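Long-range contact in putative uncharacterized protein TCIL3000_10_9440 (PDB 5KMX), which is of unknown function but is an insect stage surface antigen of a trypanosome with a bilobed ectodomain, a putative sensor: residues Pro63-Val75 with Gln83-Arg95. Sequence-based numbering, arbitrary orientation.
With SO4 (sulfate ion), chain G.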
loop_
_atom_site.group_PDB
_atom_site.type_symbol
_atom_site.label_atom_id
_atom_site.label_comp_id
_atom_site.label_asym_id
_atom_site.label_seq_id
_atom_site.Cartn_x
_atom_site.Cartn_y
_atom_site.Cartn_z
ATOM N N PRO A 63 -12.981 12.411 0.141
ATOM C CA PRO A 63 -13.511 12.628 -1.208
ATOM C C PRO A 63 -12.556 13.455 -2.056
ATOM O O PRO A 63 -11.843 14.299 -1.515
ATOM C CB PRO A 63 -14.815 13.386 -0.953
ATOM C CG PRO A 63 -14.550 14.147 0.298
ATOM C CD PRO A 63 -13.665 13.258 1.137
ATOM N N LEU A 64 -12.535 13.214 -3.362
ATOM C CA LEU A 64 -11.729 14.032 -4.256
ATOM C C LEU A 64 -12.401 15.389 -4.420
ATOM O O LEU A 64 -13.477 15.491 -5.011
ATOM C CB LEU A 64 -11.545 13.348 -5.613
ATOM C CG LEU A 64 -10.835 11.989 -5.606
ATOM C CD1 LEU A 64 -10.692 11.466 -7.026
ATOM C CD2 LEU A 64 -9.474 12.072 -4.927
ATOM N N ASN A 65 -11.770 16.422 -3.873
ATOM C CA ASN A 65 -12.305 17.773 -3.942
ATOM C C ASN A 65 -11.168 18.781 -4.130
ATOM O O ASN A 65 -10.374 18.647 -5.064
ATOM C CB ASN A 65 -13.140 18.071 -2.688
ATOM C CG ASN A 65 -12.388 17.798 -1.398
ATOM O OD1 ASN A 65 -11.169 17.954 -1.326
ATOM N ND2 ASN A 65 -13.120 17.391 -0.366
ATOM N N LYS A 66 -11.077 19.781 -3.257
ATOM C CA LYS A 66 -10.035 20.793 -3.371
ATOM C C LYS A 66 -8.693 20.266 -2.867
ATOM O O LYS A 66 -7.675 20.947 -2.972
ATOM C CB LYS A 66 -10.433 22.050 -2.601
ATOM C CG LYS A 66 -11.690 22.717 -3.136
ATOM C CD LYS A 66 -12.185 23.807 -2.201
ATOM C CE LYS A 66 -13.560 24.312 -2.613
ATOM N NZ LYS A 66 -13.562 24.917 -3.972
ATOM N N ASP A 67 -8.696 19.050 -2.326
ATOM C CA ASP A 67 -7.455 18.408 -1.895
ATOM C C ASP A 67 -6.665 17.875 -3.090
ATOM O O ASP A 67 -5.535 17.410 -2.936
ATOM C CB ASP A 67 -7.740 17.273 -0.901
ATOM C CG ASP A 67 -8.737 16.260 -1.431
ATOM O OD1 ASP A 67 -9.122 16.358 -2.613
ATOM O OD2 ASP A 67 -9.135 15.358 -0.662
ATOM N N VAL A 68 -7.265 17.951 -4.277
ATOM C CA VAL A 68 -6.598 17.545 -5.508
ATOM C C VAL A 68 -6.134 18.772 -6.289
ATOM O O VAL A 68 -6.906 19.706 -6.514
ATOM C CB VAL A 68 -7.520 16.696 -6.401
ATOM C CG1 VAL A 68 -6.824 16.348 -7.711
ATOM C CG2 VAL A 68 -7.941 15.430 -5.675
ATOM N N THR A 69 -4.872 18.758 -6.705
ATOM C CA THR A 69 -4.316 19.835 -7.512
ATOM C C THR A 69 -3.295 19.287 -8.501
ATOM O O THR A 69 -2.242 18.784 -8.106
ATOM C CB THR A 69 -3.638 20.914 -6.644
ATOM O OG1 THR A 69 -4.596 21.488 -5.747
ATOM C CG2 THR A 69 -3.046 22.009 -7.518
ATOM N N ASP A 70 -3.616 19.392 -9.787
ATOM C CA ASP A 70 -2.707 18.980 -10.852
ATOM C C ASP A 70 -2.322 17.504 -10.715
ATOM O O ASP A 70 -1.175 17.122 -10.951
ATOM C CB ASP A 70 -1.456 19.869 -10.847
ATOM C CG ASP A 70 -0.611 19.705 -12.099
ATOM O OD1 ASP A 70 -1.106 19.121 -13.088
ATOM O OD2 ASP A 70 0.550 20.166 -12.096
ATOM N N GLY A 71 -3.290 16.682 -10.322
ATOM C CA GLY A 71 -3.109 15.241 -10.288
ATOM C C GLY A 71 -2.525 14.689 -9.001
ATOM O O GLY A 71 -2.260 13.489 -8.912
ATOM N N ARG A 72 -2.320 15.553 -8.009
ATOM C CA ARG A 72 -1.785 15.124 -6.716
ATOM C C ARG A 72 -2.758 15.372 -5.568
ATOM O O ARG A 72 -3.399 16.420 -5.492
ATOM C CB ARG A 72 -0.463 15.831 -6.421
ATOM C CG ARG A 72 0.736 15.193 -7.101
ATOM C CD ARG A 72 1.082 15.884 -8.402
ATOM N NE ARG A 72 2.056 16.949 -8.186
ATOM C CZ ARG A 72 2.126 18.070 -8.898
ATOM N NH1 ARG A 72 3.054 18.970 -8.612
ATOM N NH2 ARG A 72 1.272 18.302 -9.887
ATOM N N LEU A 73 -2.846 14.391 -4.675
ATOM C CA LEU A 73 -3.707 14.467 -3.503
ATOM C C LEU A 73 -2.910 14.895 -2.277
ATOM O O LEU A 73 -2.013 14.179 -1.834
ATOM C CB LEU A 73 -4.375 13.112 -3.249
ATOM C CG LEU A 73 -5.204 12.965 -1.969
ATOM C CD1 LEU A 73 -6.524 13.709 -2.087
ATOM C CD2 LEU A 73 -5.430 11.497 -1.655
ATOM N N THR A 74 -3.239 16.063 -1.733
ATOM C CA THR A 74 -2.616 16.532 -0.500
ATOM C C THR A 74 -3.485 16.163 0.698
ATOM O O THR A 74 -4.674 16.488 0.735
ATOM C CB THR A 74 -2.394 18.054 -0.511
ATOM O OG1 THR A 74 -1.667 18.429 -1.686
ATOM C CG2 THR A 74 -1.613 18.487 0.724
ATOM N N VAL A 75 -2.881 15.488 1.671
ATOM C CA VAL A 75 -3.573 15.105 2.896
ATOM C C VAL A 75 -2.870 15.704 4.107
ATOM O O VAL A 75 -1.658 15.557 4.267
ATOM C CB VAL A 75 -3.643 13.574 3.061
ATOM C CG1 VAL A 75 -4.316 13.209 4.381
ATOM C CG2 VAL A 75 -4.386 12.945 1.888
ATOM N N GLN A 83 2.572 13.996 15.966
ATOM C CA GLN A 83 3.010 15.292 15.471
ATOM C C GLN A 83 2.500 15.461 14.044
ATOM O O GLN A 83 2.841 14.664 13.168
ATOM C CB GLN A 83 4.533 15.413 15.528
ATOM C CG GLN A 83 5.093 15.437 16.947
ATOM C CD GLN A 83 6.613 15.500 16.999
ATOM O OE1 GLN A 83 7.207 15.347 18.066
ATOM N NE2 GLN A 83 7.247 15.727 15.849
ATOM N N PRO A 84 1.682 16.500 13.803
ATOM C CA PRO A 84 1.000 16.593 12.508
ATOM C C PRO A 84 1.956 16.756 11.336
ATOM O O PRO A 84 3.071 17.244 11.507
ATOM C CB PRO A 84 0.111 17.833 12.671
ATOM C CG PRO A 84 0.821 18.668 13.674
ATOM C CD PRO A 84 1.420 17.684 14.641
ATOM N N PHE A 85 1.511 16.334 10.158
ATOM C CA PHE A 85 2.317 16.428 8.952
ATOM C C PHE A 85 1.419 16.421 7.725
ATOM O O PHE A 85 0.225 16.143 7.823
ATOM C CB PHE A 85 3.328 15.279 8.884
ATOM C CG PHE A 85 2.701 13.916 8.781
ATOM C CD1 PHE A 85 2.246 13.258 9.912
ATOM C CD2 PHE A 85 2.582 13.285 7.552
ATOM C CE1 PHE A 85 1.676 12.000 9.819
ATOM C CE2 PHE A 85 2.011 12.028 7.453
ATOM C CZ PHE A 85 1.559 11.385 8.588
ATOM N N THR A 86 2.003 16.747 6.576
ATOM C CA THR A 86 1.284 16.739 5.309
ATOM C C THR A 86 1.903 15.703 4.385
ATOM O O THR A 86 3.115 15.492 4.408
ATOM C CB THR A 86 1.318 18.119 4.623
ATOM O OG1 THR A 86 0.901 19.129 5.548
ATOM C CG2 THR A 86 0.401 18.139 3.404
ATOM N N ARG A 87 1.065 15.053 3.582
ATOM C CA ARG A 87 1.535 14.094 2.589
ATOM C C ARG A 87 0.905 14.383 1.237
ATOM O O ARG A 87 -0.305 14.585 1.133
ATOM C CB ARG A 87 1.217 12.659 3.018
ATOM C CG ARG A 87 1.522 11.605 1.951
ATOM C CD ARG A 87 3.008 11.537 1.627
ATOM N NE ARG A 87 3.773 11.038 2.766
ATOM C CZ ARG A 87 3.969 9.751 3.033
ATOM N NH1 ARG A 87 3.468 8.813 2.238
ATOM N NH2 ARG A 87 4.674 9.398 4.098
ATOM N N ARG A 88 1.739 14.396 0.205
ATOM C CA ARG A 88 1.275 14.556 -1.163
ATOM C C ARG A 88 1.515 13.259 -1.924
ATOM O O ARG A 88 2.600 12.682 -1.846
ATOM C CB ARG A 88 1.992 15.720 -1.842
ATOM C CG ARG A 88 1.195 16.366 -2.956
ATOM C CD ARG A 88 1.822 17.674 -3.385
ATOM N NE ARG A 88 2.921 17.481 -4.326
ATOM C CZ ARG A 88 3.848 18.396 -4.595
ATOM N NH1 ARG A 88 3.828 19.573 -3.981
ATOM N NH2 ARG A 88 4.805 18.130 -5.474
ATOM N N THR A 89 0.497 12.803 -2.648
ATOM C CA THR A 89 0.575 11.555 -3.392
ATOM C C THR A 89 -0.004 11.732 -4.791
ATOM O O THR A 89 -1.065 12.335 -4.948
ATOM C CB THR A 89 -0.186 10.423 -2.676
ATOM O OG1 THR A 89 0.257 10.326 -1.317
ATOM C CG2 THR A 89 0.043 9.093 -3.380
ATOM N N PRO A 90 0.690 11.211 -5.816
ATOM C CA PRO A 90 0.095 11.278 -7.155
ATOM C C PRO A 90 -1.127 10.377 -7.278
ATOM O O PRO A 90 -1.113 9.250 -6.783
ATOM C CB PRO A 90 1.228 10.802 -8.071
ATOM C CG PRO A 90 2.114 9.989 -7.199
ATOM C CD PRO A 90 2.040 10.620 -5.842
ATOM N N LEU A 91 -2.175 10.875 -7.926
ATOM C CA LEU A 91 -3.389 10.093 -8.125
ATOM C C LEU A 91 -3.143 8.955 -9.104
ATOM O O LEU A 91 -3.804 7.920 -9.038
ATOM C CB LEU A 91 -4.525 10.978 -8.638
ATOM C CG LEU A 91 -5.073 12.022 -7.665
ATOM C CD1 LEU A 91 -6.032 12.951 -8.388
ATOM C CD2 LEU A 91 -5.765 11.358 -6.484
ATOM N N ARG A 92 -2.186 9.155 -10.007
ATOM C CA ARG A 92 -1.896 8.195 -11.063
ATOM C C ARG A 92 -0.424 7.792 -11.068
ATOM O O ARG A 92 0.462 8.640 -10.976
ATOM C CB ARG A 92 -2.270 8.781 -12.426
ATOM C CG ARG A 92 -2.284 7.775 -13.564
ATOM C CD ARG A 92 -2.180 8.474 -14.908
ATOM N NE ARG A 92 -0.856 9.061 -15.092
ATOM C CZ ARG A 92 -0.536 9.920 -16.053
ATOM N NH1 ARG A 92 -1.446 10.316 -16.935
ATOM N NH2 ARG A 92 0.701 10.393 -16.128
ATOM N N VAL A 93 -0.178 6.489 -11.173
ATOM C CA VAL A 93 1.171 5.966 -11.347
ATOM C C VAL A 93 1.145 4.835 -12.372
ATOM O O VAL A 93 0.075 4.419 -12.820
ATOM C CB VAL A 93 1.768 5.452 -10.018
ATOM C CG1 VAL A 93 1.815 6.571 -8.989
ATOM C CG2 VAL A 93 0.975 4.264 -9.489
ATOM N N LYS A 94 2.326 4.340 -12.732
ATOM C CA LYS A 94 2.447 3.283 -13.730
ATOM C C LYS A 94 2.693 1.925 -13.079
ATOM O O LYS A 94 3.387 1.826 -12.067
ATOM C CB LYS A 94 3.578 3.608 -14.709
ATOM C CG LYS A 94 3.258 4.743 -15.672
ATOM C CD LYS A 94 2.431 4.255 -16.852
ATOM C CE LYS A 94 2.091 5.389 -17.805
ATOM N NZ LYS A 94 1.440 4.893 -19.051
ATOM N N ARG A 95 2.113 0.887 -13.676
ATOM C CA ARG A 95 2.269 -0.486 -13.205
ATOM C C ARG A 95 2.903 -1.325 -14.310
ATOM O O ARG A 95 2.300 -1.525 -15.364
ATOM C CB ARG A 95 0.912 -1.065 -12.792
ATOM C CG ARG A 95 0.938 -2.509 -12.305
ATOM C CD ARG A 95 -0.346 -3.229 -12.696
ATOM N NE ARG A 95 -0.486 -4.530 -12.046
ATOM C CZ ARG A 95 -1.359 -5.463 -12.414
ATOM N NH1 ARG A 95 -2.173 -5.254 -13.441
ATOM N NH2 ARG A 95 -1.416 -6.614 -11.759
HETATM S S SO4 G . 0.473 -8.171 -8.656
HETATM O O1 SO4 G . 0.196 -8.538 -7.271
HETATM O O2 SO4 G . 0.277 -9.332 -9.519
HETATM O O3 SO4 G . 1.854 -7.708 -8.767
HETATM O O4 SO4 G . -0.435 -7.103 -9.067
#
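Leu73 and Thr89 pair across an antiparallel beta hairpin whose arms, strands 72-79 and 85-100, belong to the large mixed sheet of this bilobed ectodomain. Their backbones trade two hydrogen bonds, Leu73 N to Thr89 O (2.7 Å) and Thr89 N to Leu73 O; Val75 and Arg87 repeat the exchange. Beyond Thr89 the ladder ends in a single, nearly straight bond from Leu91 N to Gly71 O (2.8 Å, 173° at the hydrogen). Gly71 belongs to the type I' turn Thr69-Arg72, so this bond ties one hairpin's turn to the neighbouring strand.

Leu91, where strand 85-100 is interrupted, illustrates how one side chain can pack along a turn and the strands beside it. Its CB and CG both lie 3.4 Å from Gly71 O; a chi1 of -68°, which sets CG beside the backbone N and anti to the carbonyl carbon, puts CG there. The two methyls then part: CD1 reaches Val68 CG1 at 3.6 Å, while CD2 touches Leu73 CB at 3.9 Å and, more loosely, Leu64 CD2 at 4.1 Å. Gln194 also packs against Leu91, and Leu91 shares backbone hydrogen bonding with Leu155 of the long strand 145-165, so the interruption stays stitched to the sheet.

On the face of the sheet opposite Leu73 and Thr89 lie Arg72, Thr74 and Arg88. The two arginines run side by side in the same direction, with guanidinium planes 87° apart: Arg88 NH2 meets the edge of the Arg72 group, whose NH1 stands over a face of Arg88. A sulfate, probably from the crystallisation liquor, is salt-bridged to both and would offset their like charge. Bends at chi2 and chi3 bring Arg72 back to its own turn, where NH2 bonds to Asp70 O (2.9 Å) from above the carbonyl plane.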